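Local coordinates for UPF0230 protein TM1468 (PDB 1VPV) that binds long-chain fatty acids such as palmitate and may take part in lipid transport or fatty acid metabolism, at residues A[20-25]-A[135-140]; A[96-101]-A[121-126]; A[241-246]-A[294-299]. One frame throughout, in Å; residues are numbered along the deposited sequence.

Contact 1 (A[20-25]-A[135-140])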
loop_
_atom_site.group_PDB
_atom_site.type_symbol
_atom_site.label_atom_id
_atom_site.label_comp_id
_atom_site.label_asym_id
_atom_site.label_seq_id
_atom_site.Cartn_x
_atom_site.Cartn_y
_atom_site.Cartn_z
ATOM N N ASP A 20 1.602 -0.982 -8.238
ATOM C CA ASP A 20 0.469 -1.836 -8.474
ATOM C C ASP A 20 -0.733 -1.345 -7.669
ATOM O O ASP A 20 -0.583 -0.494 -6.788
ATOM C CB ASP A 20 0.835 -3.278 -8.172
ATOM C CG ASP A 20 1.088 -3.530 -6.700
ATOM O OD1 ASP A 20 0.122 -3.428 -5.883
ATOM O OD2 ASP A 20 2.255 -3.864 -6.385
ATOM N N SER A 21 -1.928 -1.854 -7.996
ATOM C CA SER A 21 -3.161 -1.339 -7.393
ATOM C C SER A 21 -3.228 -1.533 -5.867
ATOM O O SER A 21 -3.939 -0.807 -5.176
ATOM C CB SER A 21 -4.374 -1.993 -8.023
ATOM O OG SER A 21 -4.310 -3.381 -7.827
ATOM N N THR A 22 -2.481 -2.507 -5.359
ATOM C CA THR A 22 -2.375 -2.725 -3.917
ATOM C C THR A 22 -1.586 -1.636 -3.169
ATOM O O THR A 22 -1.531 -1.679 -1.972
ATOM C CB THR A 22 -1.715 -4.089 -3.574
ATOM O OG1 THR A 22 -0.311 -4.017 -3.770
ATOM C CG2 THR A 22 -2.263 -5.165 -4.444
ATOM N N ALA A 23 -0.965 -0.711 -3.887
ATOM C CA ALA A 23 -0.359 0.474 -3.282
ATOM C C ALA A 23 -1.365 1.515 -2.767
ATOM O O ALA A 23 -0.978 2.398 -1.979
ATOM C CB ALA A 23 0.637 1.160 -4.267
ATOM N N ASP A 24 -2.624 1.427 -3.225
ATOM C CA ASP A 24 -3.684 2.341 -2.790
ATOM C C ASP A 24 -3.173 3.785 -2.853
ATOM O O ASP A 24 -3.279 4.550 -1.884
ATOM C CB ASP A 24 -4.132 2.007 -1.359
ATOM C CG ASP A 24 -4.675 0.593 -1.212
ATOM O OD1 ASP A 24 -5.185 0.032 -2.211
ATOM O OD2 ASP A 24 -4.624 0.043 -0.067
ATOM N N VAL A 25 -2.596 4.138 -3.995
ATOM C CA VAL A 25 -1.965 5.437 -4.199
ATOM C C VAL A 25 -2.998 6.564 -4.177
ATOM O O VAL A 25 -4.073 6.439 -4.803
ATOM C CB VAL A 25 -1.129 5.474 -5.540
ATOM C CG1 VAL A 25 -2.031 5.388 -6.771
ATOM C CG2 VAL A 25 -0.232 6.722 -5.596
ATOM N N GLY A 135 -1.029 1.726 1.634
ATOM C CA GLY A 135 -0.602 3.155 1.702
ATOM C C GLY A 135 0.867 3.385 2.070
ATOM O O GLY A 135 1.372 4.517 2.027
ATOM N N ALA A 136 1.582 2.346 2.467
ATOM C CA ALA A 136 2.992 2.532 2.719
ATOM C C ALA A 136 3.795 2.597 1.416
ATOM O O ALA A 136 4.827 3.227 1.390
ATOM C CB ALA A 136 3.518 1.462 3.614
ATOM N N ILE A 137 3.324 1.962 0.344
ATOM C CA ILE A 137 4.105 1.857 -0.899
ATOM C C ILE A 137 4.324 3.186 -1.620
ATOM O O ILE A 137 5.408 3.410 -2.175
ATOM C CB ILE A 137 3.492 0.837 -1.887
ATOM C CG1 ILE A 137 3.830 -0.579 -1.443
ATOM C CG2 ILE A 137 4.018 1.056 -3.361
ATOM C CD1 ILE A 137 2.889 -1.614 -1.998
ATOM N N PRO A 138 3.306 4.057 -1.653
ATOM C CA PRO A 138 3.509 5.352 -2.305
ATOM C C PRO A 138 4.524 6.264 -1.624
ATOM O O PRO A 138 5.008 7.219 -2.243
ATOM C CB PRO A 138 2.123 6.007 -2.240
ATOM C CG PRO A 138 1.176 4.898 -1.906
ATOM C CD PRO A 138 1.940 3.893 -1.155
ATOM N N LEU A 139 4.808 6.013 -0.352
ATOM C CA LEU A 139 5.739 6.860 0.396
ATOM C C LEU A 139 7.105 6.807 -0.278
ATOM O O LEU A 139 7.601 7.837 -0.704
ATOM C CB LEU A 139 5.791 6.499 1.908
ATOM C CG LEU A 139 4.493 6.726 2.688
ATOM C CD1 LEU A 139 4.524 6.114 4.049
ATOM C CD2 LEU A 139 4.169 8.197 2.780
ATOM N N PRO A 140 7.685 5.608 -0.445
ATOM C CA PRO A 140 8.927 5.518 -1.253
ATOM C C PRO A 140 8.832 5.968 -2.721
ATOM O O PRO A 140 9.851 6.334 -3.304
ATOM C CB PRO A 140 9.317 4.039 -1.155
ATOM C CG PRO A 140 8.119 3.327 -0.666
ATOM C CD PRO A 140 7.313 4.310 0.128
#
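Between A23 and V25 a short 3-10 turn and the residues after it lean on I137 and P138, where the second segment enters helix 138-149. No hydrogen bond crosses the contact; its seven touching residues are all buried. D20 comes first, at the end of strand 15-20. Its backbone O accepts the amide of A23 and so closes the turn. T22 follows, with its side chain packed on helix 278-284 and on L40 of strand 35-43. A23 carries the apolar centre. Its methyl CB lies 3.5 Å from I137 CG2, with I137 CB close behind. The branch is placed by I137's first torsion (chi1 -77°), which leaves CG2 anti to the backbone N and facing the alanine, while CG1 runs on to put CD1 near A23 CA. The carbonyl of A23 meets the proline ring: its O is 3.3 Å from P138 CG and 3.4 Å from P138 CD. It also comes within 3.7 Å of G135 N, without a hydrogen bond. D24 has left-handed backbone angles (phi 47°, psi 50°) that swing the chain out of the turn. Its carboxylate is held by S134, through OD2, and by the amide of G277, through OD1. V25 finishes the walk, with CG2 lying 4.2 Å from P138 CB as the two side chains pass at a slant. The site is close to the lipid: G135 touches the bound palmitate, and the T22 side chain is about 6 Å from that of S108, a hexadecanoate-binding residue. The contact thus sits between helix 278-284 and strand 35-43 on the side of T22, and strand 170-176 on the other, where A136 and L139 rest.

Contact 2 (A[96-101]-A[121-126]); sequences DVVLVL and VDIPVY
V98 and V125 meet at the apolar centre, where V98 CB is 4.0 Å from V125 CG2. I123 closes one end of this patch: its CD1 lies 3.8 Å from V98 CG2, the two side chains crossing at about a right angle. I123 is stretched out to get there, with CG1 anti to the backbone N (chi1 176°) and CD1 continuing the line. V100 closes the other end, its CG2 3.8 Å from V125 CG1. Y87 and Y90 of helix 80-92 pack on the valines of this face. On the face of L99 and Y126 the tyrosine does most of the touching. Y126 CG stands beside its own backbone N (chi1 -67°), and the ring lies back alongside V97, edge first. There V97 CG1 is 3.7 Å from Y126 CD2. The methyl CD1 of L99 sits near Y126 CB and Y126 O. Helix 154-166 packs on V97, L99 and Y126. The two strands belong to a beta-alpha-beta unit: strand 97-102, helix 110-118, then strand 125-129, set parallel in the sheet as a crossover connection requires. The backbone bonds between the two strands alternate in direction. V98 N gives a nearly straight bond of 3.0 Å to P124 O (172° at the hydrogen). Y126 N returns one of 2.9 Å to V98 O. V100 N then bonds Y126 O at 2.8 Å. V98 O also receives a CA-H contact from V125. Nearer the start of the strand P124 has no N-H to give, and its ring CD lies 3.2 Å from D96 O. D96 OD2 accepts the amide of K14.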
loop_
_atom_site.group_PDB
_atom_site.type_symbol
_atom_site.label_atom_id
_atom_site.label_comp_id
_atom_site.label_asym_id
_atom_site.label_seq_id
_atom_site.Cartn_x
_atom_site.Cartn_y
_atom_site.Cartn_z
ATOM N N ASP A 96 12.666 7.230 -20.633
ATOM C CA ASP A 96 13.971 6.560 -20.770
ATOM C C ASP A 96 14.086 5.392 -19.816
ATOM O O ASP A 96 14.798 4.468 -20.113
ATOM C CB ASP A 96 15.142 7.507 -20.536
ATOM C CG ASP A 96 15.021 8.800 -21.314
ATOM O OD1 ASP A 96 15.133 8.793 -22.559
ATOM O OD2 ASP A 96 14.817 9.832 -20.647
ATOM N N VAL A 97 13.365 5.432 -18.698
ATOM C CA VAL A 97 13.486 4.436 -17.622
ATOM C C VAL A 97 12.107 4.244 -16.947
ATOM O O VAL A 97 11.342 5.203 -16.791
ATOM C CB VAL A 97 14.504 4.887 -16.528
ATOM C CG1 VAL A 97 14.554 3.888 -15.369
ATOM C CG2 VAL A 97 15.897 5.070 -17.084
ATOM N N VAL A 98 11.780 3.000 -16.585
ATOM C CA VAL A 98 10.613 2.728 -15.740
ATOM C C VAL A 98 11.094 2.222 -14.386
ATOM O O VAL A 98 11.927 1.319 -14.311
ATOM C CB VAL A 98 9.703 1.663 -16.314
ATOM C CG1 VAL A 98 8.476 1.537 -15.440
ATOM C CG2 VAL A 98 9.304 1.990 -17.737
ATOM N N LEU A 99 10.580 2.822 -13.329
ATOM C CA LEU A 99 10.861 2.372 -11.983
ATOM C C LEU A 99 9.598 1.785 -11.394
ATOM O O LEU A 99 8.636 2.509 -11.194
ATOM C CB LEU A 99 11.317 3.548 -11.119
ATOM C CG LEU A 99 11.494 3.230 -9.622
ATOM C CD1 LEU A 99 12.624 2.230 -9.415
ATOM C CD2 LEU A 99 11.762 4.502 -8.831
ATOM N N VAL A 100 9.609 0.491 -11.089
ATOM C CA VAL A 100 8.440 -0.234 -10.542
ATOM C C VAL A 100 8.622 -0.558 -9.049
ATOM O O VAL A 100 9.620 -1.138 -8.642
ATOM C CB VAL A 100 8.221 -1.594 -11.296
ATOM C CG1 VAL A 100 6.969 -2.310 -10.809
ATOM C CG2 VAL A 100 8.185 -1.383 -12.790
ATOM N N LEU A 101 7.639 -0.192 -8.258
ATOM C CA LEU A 101 7.586 -0.533 -6.832
ATOM C C LEU A 101 6.385 -1.417 -6.623
ATOM O O LEU A 101 5.242 -0.993 -6.854
ATOM C CB LEU A 101 7.422 0.737 -5.963
ATOM C CG LEU A 101 8.737 1.449 -5.683
ATOM C CD1 LEU A 101 9.154 2.187 -6.894
ATOM C CD2 LEU A 101 8.639 2.398 -4.517
ATOM N N VAL A 121 11.540 -6.553 -22.782
ATOM C CA VAL A 121 11.456 -5.213 -23.380
ATOM C C VAL A 121 12.813 -4.509 -23.392
ATOM O O VAL A 121 13.702 -4.805 -22.583
ATOM C CB VAL A 121 10.449 -4.272 -22.665
ATOM C CG1 VAL A 121 9.066 -4.845 -22.700
ATOM C CG2 VAL A 121 10.846 -3.986 -21.191
ATOM N N ASP A 122 12.935 -3.565 -24.326
ATOM C CA ASP A 122 14.129 -2.741 -24.534
ATOM C C ASP A 122 14.448 -1.733 -23.452
ATOM O O ASP A 122 15.609 -1.379 -23.251
ATOM C CB ASP A 122 13.917 -1.913 -25.796
ATOM C CG ASP A 122 14.093 -2.710 -27.027
ATOM O OD1 ASP A 122 14.690 -3.802 -26.920
ATOM O OD2 ASP A 122 13.637 -2.246 -28.099
ATOM N N ILE A 123 13.403 -1.212 -22.836
ATOM C CA ILE A 123 13.477 -0.026 -22.009
ATOM C C ILE A 123 13.904 -0.448 -20.602
ATOM O O ILE A 123 13.313 -1.360 -20.039
ATOM C CB ILE A 123 12.102 0.741 -22.024
ATOM C CG1 ILE A 123 12.132 1.947 -21.084
ATOM C CG2 ILE A 123 10.899 -0.193 -21.648
ATOM C CD1 ILE A 123 10.852 2.795 -21.139
ATOM N N PRO A 124 14.932 0.200 -20.030
ATOM C CA PRO A 124 15.424 -0.298 -18.749
ATOM C C PRO A 124 14.333 -0.180 -17.689
ATOM O O PRO A 124 13.706 0.855 -17.565
ATOM C CB PRO A 124 16.605 0.604 -18.430
ATOM C CG PRO A 124 16.819 1.487 -19.578
ATOM C CD PRO A 124 15.661 1.395 -20.493
ATOM N N VAL A 125 14.048 -1.270 -16.996
ATOM C CA VAL A 125 13.001 -1.295 -15.984
ATOM C C VAL A 125 13.646 -1.777 -14.725
ATOM O O VAL A 125 14.246 -2.835 -14.702
ATOM C CB VAL A 125 11.878 -2.258 -16.368
ATOM C CG1 VAL A 125 10.856 -2.395 -15.233
ATOM C CG2 VAL A 125 11.197 -1.808 -17.676
ATOM N N TYR A 126 13.550 -0.986 -13.674
ATOM C CA TYR A 126 14.087 -1.359 -12.381
ATOM C C TYR A 126 12.938 -1.685 -11.442
ATOM O O TYR A 126 12.072 -0.859 -11.217
ATOM C CB TYR A 126 14.904 -0.214 -11.847
ATOM C CG TYR A 126 16.135 0.039 -12.666
ATOM C CD1 TYR A 126 17.334 -0.589 -12.366
ATOM C CD2 TYR A 126 16.114 0.931 -13.729
ATOM C CE1 TYR A 126 18.481 -0.339 -13.115
ATOM C CE2 TYR A 126 17.245 1.182 -14.475
ATOM C CZ TYR A 126 18.421 0.542 -14.171
ATOM O OH TYR A 126 19.545 0.775 -14.936
#

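Contact 3 (A[241-246]-A[294-299]); sequences KLRVIG and EVLERK
R243 and E294 lie side by side on one face of an antiparallel strand pair, joined by a salt bridge. One carboxylate oxygen takes both bonds: E294 OE1 is 2.8 Å from R243 NE and 2.8 Å from R243 NH2. It lies at the edge of the guanidinium, in its plane. The carboxylate plane is turned 60° from it. NH2 meets the syn lone pair of OE1, whereas NE comes from above the carboxylate plane. A bend in the arginine chain (chi3 -64°) turns its end over toward the glutamate, which is extended beyond CG. L296 crosses the arginine chain at about a right angle, with CD1 3.7 Å from R243 CG. On the other face L242 CD2 packs 4.0 Å from V295 CG2. Beneath the side chains, R243 and E294 exchange two backbone bonds, R243 N to E294 O and E294 N to R243 O. Further along, L296 and E297 both face K241 in a classic beta bulge. K241 O accepts L296 N at 2.9 Å and, weakly, E297 N, while K241 N bonds E297 O. K241 NZ makes a salt bridge to E297 OE1, 3.1 Å away. Strands 241-248 and 289-295 are neighbours in a mixed sheet, with 267-275 beyond 241-248. Outside partners engage the far ends of the central pair: R164 bridges to E294 OE2, and E146 of helix 138-149 to R243 NH1. A leucine in place of R243 would probably leave E294 OE1 without its two donors and E146 without this ion pair. Three arginines, R243, R164 and more weakly R142, gather round the buried E294, which would be expected to favour its ionised form; E146 offsets some of their charge at R243.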
loop_
_atom_site.group_PDB
_atom_site.type_symbol
_atom_site.label_atom_id
_atom_site.label_comp_id
_atom_site.label_asym_id
_atom_site.label_seq_id
_atom_site.Cartn_x
_atom_site.Cartn_y
_atom_site.Cartn_z
ATOM N N LYS A 241 9.578 13.483 13.297
ATOM C CA LYS A 241 8.999 14.067 12.094
ATOM C C LYS A 241 8.508 12.964 11.175
ATOM O O LYS A 241 9.293 12.098 10.784
ATOM C CB LYS A 241 10.051 14.866 11.337
ATOM C CG LYS A 241 10.007 16.381 11.480
ATOM C CD LYS A 241 10.577 17.015 10.177
ATOM C CE LYS A 241 10.958 18.444 10.335
ATOM N NZ LYS A 241 12.031 18.522 11.347
ATOM N N LEU A 242 7.238 13.026 10.785
ATOM C CA LEU A 242 6.648 11.987 9.975
ATOM C C LEU A 242 5.941 12.551 8.747
ATOM O O LEU A 242 5.468 13.678 8.776
ATOM C CB LEU A 242 5.584 11.262 10.791
ATOM C CG LEU A 242 5.869 10.594 12.124
ATOM C CD1 LEU A 242 4.620 9.837 12.522
ATOM C CD2 LEU A 242 7.086 9.641 12.035
ATOM N N ARG A 243 5.849 11.758 7.684
ATOM C CA ARG A 243 4.812 11.973 6.651
ATOM C C ARG A 243 3.932 10.719 6.610
ATOM O O ARG A 243 4.406 9.628 6.881
ATOM C CB ARG A 243 5.414 12.270 5.285
ATOM C CG ARG A 243 6.193 13.567 5.234
ATOM C CD ARG A 243 6.480 14.038 3.799
ATOM N NE ARG A 243 7.337 13.080 3.095
ATOM C CZ ARG A 243 7.979 13.324 1.947
ATOM N NH1 ARG A 243 7.873 14.493 1.362
ATOM N NH2 ARG A 243 8.751 12.390 1.384
ATOM N N VAL A 244 2.665 10.876 6.256
ATOM C CA VAL A 244 1.645 9.844 6.499
ATOM C C VAL A 244 0.582 9.775 5.393
ATOM O O VAL A 244 0.096 10.804 4.913
ATOM C CB VAL A 244 0.881 10.151 7.812
ATOM C CG1 VAL A 244 -0.083 9.039 8.162
ATOM C CG2 VAL A 244 1.853 10.356 8.946
ATOM N N ILE A 245 0.221 8.556 5.010
ATOM C CA ILE A 245 -0.993 8.308 4.258
ATOM C C ILE A 245 -1.920 7.524 5.169
ATOM O O ILE A 245 -1.609 6.425 5.541
ATOM C CB ILE A 245 -0.705 7.505 2.979
ATOM C CG1 ILE A 245 0.290 8.273 2.105
ATOM C CG2 ILE A 245 -1.997 7.230 2.174
ATOM C CD1 ILE A 245 0.611 7.552 0.781
ATOM N N GLY A 246 -3.044 8.114 5.559
ATOM C CA GLY A 246 -4.101 7.382 6.237
ATOM C C GLY A 246 -4.880 6.556 5.228
ATOM O O GLY A 246 -5.291 7.074 4.161
ATOM N N GLU A 294 6.065 7.384 6.947
ATOM C CA GLU A 294 7.459 7.701 6.612
ATOM C C GLU A 294 8.082 8.512 7.731
ATOM O O GLU A 294 7.652 9.630 8.029
ATOM C CB GLU A 294 7.581 8.519 5.318
ATOM C CG GLU A 294 9.042 9.023 5.034
ATOM C CD GLU A 294 9.150 10.064 3.900
ATOM O OE1 GLU A 294 8.089 10.429 3.323
ATOM O OE2 GLU A 294 10.293 10.525 3.584
ATOM N N VAL A 295 9.133 7.970 8.319
ATOM C CA VAL A 295 9.913 8.709 9.306
ATOM C C VAL A 295 10.961 9.553 8.553
ATOM O O VAL A 295 11.802 9.021 7.831
ATOM C CB VAL A 295 10.613 7.747 10.300
ATOM C CG1 VAL A 295 11.325 8.503 11.416
ATOM C CG2 VAL A 295 9.604 6.778 10.891
ATOM N N LEU A 296 10.875 10.865 8.709
ATOM C CA LEU A 296 11.880 11.792 8.183
ATOM C C LEU A 296 13.033 12.013 9.141
ATOM O O LEU A 296 14.160 12.184 8.724
ATOM C CB LEU A 296 11.237 13.143 7.906
ATOM C CG LEU A 296 10.038 13.103 6.971
ATOM C CD1 LEU A 296 9.301 14.420 7.022
ATOM C CD2 LEU A 296 10.518 12.820 5.571
ATOM N N GLU A 297 12.732 12.032 10.427
ATOM C CA GLU A 297 13.708 12.372 11.463
ATOM C C GLU A 297 13.197 11.774 12.754
ATOM O O GLU A 297 12.053 12.035 13.132
ATOM C CB GLU A 297 13.806 13.896 11.608
ATOM C CG GLU A 297 14.980 14.379 12.436
ATOM C CD GLU A 297 15.126 15.920 12.489
ATOM O OE1 GLU A 297 14.495 16.663 11.697
ATOM O OE2 GLU A 297 15.912 16.395 13.331
ATOM N N ARG A 298 13.994 10.938 13.413
ATOM C CA ARG A 298 13.617 10.451 14.747
ATOM C C ARG A 298 14.165 11.447 15.750
ATOM O O ARG A 298 15.287 11.901 15.603
ATOM C CB ARG A 298 14.154 9.049 15.058
ATOM C CG ARG A 298 14.290 8.154 13.886
ATOM C CD ARG A 298 14.089 6.672 14.200
ATOM N NE ARG A 298 14.068 5.945 12.919
ATOM C CZ ARG A 298 13.287 4.912 12.614
ATOM N NH1 ARG A 298 12.426 4.413 13.490
ATOM N NH2 ARG A 298 13.367 4.374 11.410
ATOM N N LYS A 299 13.368 11.802 16.753
ATOM C CA LYS A 299 13.836 12.684 17.809
ATOM C C LYS A 299 15.056 12.044 18.466
ATOM O O LYS A 299 15.014 10.876 18.837
ATOM C CB LYS A 299 12.729 12.936 18.849
ATOM C CG LYS A 299 13.185 13.755 20.072
ATOM C CD LYS A 299 12.122 13.836 21.174
ATOM C CE LYS A 299 11.059 14.884 20.871
ATOM N NZ LYS A 299 11.573 16.269 21.028
#

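Contact 1 lies between the other two, close to the centre of the chain. Its centre is about 18 Å from that of contact 2 and about 16 Å from that of contact 3; the centres of contacts 2 and 3 are about 29 Å apart, and the two do not touch. Contact 2 belongs to the sheet containing strands 15-20 and 97-102, contact 3 to the second mixed sheet. Along the chain, contact 2 is nested within the loop closed by contact 1, and contact 3 follows both. Helix 138-149 links the three: P140 packs on L101, while P138 and L139 pack on I245. Contact 1 thus bridges the two sheets, beside the bound palmitate.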